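Side-chain contact in glucose-6-phosphate acetyltransferase 1 (Arabidopsis thaliana, PDB 3T90), which transfers an acetyl group from acetyl-CoA to glucosamine 6-phosphate, an early step in making UDP-N-acetylglucosamine for glycosylation: residues 10-13 with 14-17. Numbering follows the deposited sequence.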
loop_
_atom_site.group_PDB
_atom_site.type_symbol
_atom_site.label_atom_id
_atom_site.label_comp_id
_atom_site.label_asym_id
_atom_site.label_seq_id
_atom_site.Cartn_x
_atom_site.Cartn_y
_atom_site.Cartn_z
ATOM N N LEU A 10 -3.627 -13.031 -13.176
ATOM C CA LEU A 10 -3.616 -12.321 -14.444
ATOM C C LEU A 10 -2.552 -12.871 -15.401
ATOM O O LEU A 10 -1.414 -13.148 -15.010
ATOM C CB LEU A 10 -3.346 -10.854 -14.145
ATOM C CG LEU A 10 -3.405 -9.872 -15.332
ATOM C CD1 LEU A 10 -4.939 -9.664 -15.772
ATOM C CD2 LEU A 10 -2.713 -8.584 -14.962
ATOM N N GLU A 11 -2.930 -13.001 -16.695
ATOM C CA GLU A 11 -2.004 -13.430 -17.712
ATOM C C GLU A 11 -1.905 -12.394 -18.809
ATOM O O GLU A 11 -2.825 -11.537 -18.968
ATOM C CB GLU A 11 -2.469 -14.799 -18.282
ATOM C CG GLU A 11 -2.476 -15.911 -17.221
ATOM C CD GLU A 11 -1.051 -16.278 -16.744
ATOM O OE1 GLU A 11 -0.153 -16.322 -17.610
ATOM O OE2 GLU A 11 -0.756 -16.447 -15.521
ATOM N N ILE A 12 -0.848 -12.483 -19.624
ATOM C CA ILE A 12 -0.642 -11.388 -20.624
ATOM C C ILE A 12 -1.762 -11.360 -21.666
ATOM O O ILE A 12 -2.144 -10.270 -22.140
ATOM C CB ILE A 12 0.782 -11.446 -21.206
ATOM C CG1 ILE A 12 1.175 -10.029 -21.780
ATOM C CG2 ILE A 12 0.897 -12.563 -22.191
ATOM C CD1 ILE A 12 2.744 -9.762 -21.923
ATOM N N SER A 13 -2.420 -12.489 -21.898
ATOM C CA SER A 13 -3.534 -12.547 -22.856
ATOM C C SER A 13 -4.788 -11.942 -22.345
ATOM O O SER A 13 -5.766 -11.865 -23.091
ATOM C CB SER A 13 -3.752 -13.987 -23.316
ATOM O OG SER A 13 -3.770 -14.826 -22.211
ATOM N N ASP A 14 -4.859 -11.624 -21.031
ATOM C CA ASP A 14 -6.073 -11.059 -20.502
ATOM C C ASP A 14 -6.382 -9.656 -21.037
ATOM O O ASP A 14 -7.545 -9.240 -20.806
ATOM C CB ASP A 14 -6.064 -11.033 -18.953
ATOM C CG ASP A 14 -6.248 -12.446 -18.385
ATOM O OD1 ASP A 14 -6.906 -13.277 -19.015
ATOM O OD2 ASP A 14 -5.755 -12.745 -17.289
ATOM N N LYS A 15 -5.441 -9.041 -21.737
ATOM C CA LYS A 15 -5.782 -7.786 -22.402
ATOM C C LYS A 15 -6.910 -7.985 -23.437
ATOM O O LYS A 15 -7.631 -7.007 -23.701
ATOM C CB LYS A 15 -4.525 -7.153 -23.017
ATOM C CG LYS A 15 -3.879 -7.905 -24.074
ATOM C CD LYS A 15 -2.621 -7.112 -24.586
ATOM C CE LYS A 15 -1.710 -7.948 -25.360
ATOM N NZ LYS A 15 -0.965 -8.939 -24.490
ATOM N N ARG A 16 -7.124 -9.203 -23.941
ATOM C CA ARG A 16 -8.222 -9.372 -24.869
ATOM C C ARG A 16 -9.492 -9.922 -24.194
ATOM O O ARG A 16 -10.498 -10.218 -24.901
ATOM C CB ARG A 16 -7.768 -10.242 -26.067
ATOM C CG ARG A 16 -7.386 -11.577 -25.702
ATOM C CD ARG A 16 -7.247 -12.506 -26.952
ATOM N NE ARG A 16 -6.832 -13.853 -26.561
ATOM C CZ ARG A 16 -7.666 -14.835 -26.183
ATOM N NH1 ARG A 16 -8.988 -14.651 -26.191
ATOM N NH2 ARG A 16 -7.169 -16.024 -25.832
ATOM N N LYS A 17 -9.523 -10.010 -22.835
ATOM C CA LYS A 17 -10.633 -10.623 -22.132
ATOM C C LYS A 17 -11.360 -9.627 -21.244
ATOM O O LYS A 17 -11.988 -10.012 -20.263
ATOM C CB LYS A 17 -10.096 -11.815 -21.323
ATOM C CG LYS A 17 -9.610 -13.017 -22.180
ATOM C CD LYS A 17 -9.275 -14.239 -21.277
ATOM C CE LYS A 17 -8.866 -15.313 -22.237
ATOM N NZ LYS A 17 -8.427 -16.481 -21.432
#
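The carboxylate of D14 turns back on the chain just before it: its OD2 accepts the backbone N-H of E11 at 2.9 Å from N to OD2, a nearly straight bond (168° at the hydrogen) that arrives from above the carboxylate plane. The return bond runs through the main chain, D14 N giving its hydrogen to E11 O, so E11 and D14 are joined twice, once through the side chain and once through the main chain. A chi1 of -73° sets CG beside the backbone N and anti to the carbonyl carbon, which lets OD2 reach the N-H of E11. L10 CD1 crosses the carboxylate obliquely, 3.5 Å from D14 OD2 and 3.6 Å from D14 CB, a methyl covering a buried acid whose OD1 forms a salt bridge with R8. Replacing D14 by an alanine is likely to leave the E11 N-H without this acceptor, cost R8 its salt bridge here and open a gap beside the L10 methyl.

In this GNAT-fold enzyme, the turn begins a short 3-10 segment in the connection from strand 5-9 to helix 19-23. Bonds three residues apart, as expected of a 3-10 helix, carry the chain onward, R16 N reaching S13 O at 3.1 Å.

K15 gives the second example of a side chain bonding back to the main chain. Its chain rises alongside I12 and bends only at the last torsion (chi4 -72°), which swings NZ to within 2.9 Å of I12 O, above the carbonyl plane, and 3.6 Å from I12 CG1. The same ammonium forms a salt bridge with D38 of helix 34-45, so that one ammonium joins I12 O to that helix. L10, buried, also packs against F41 of the same helix and F76 of the second subunit.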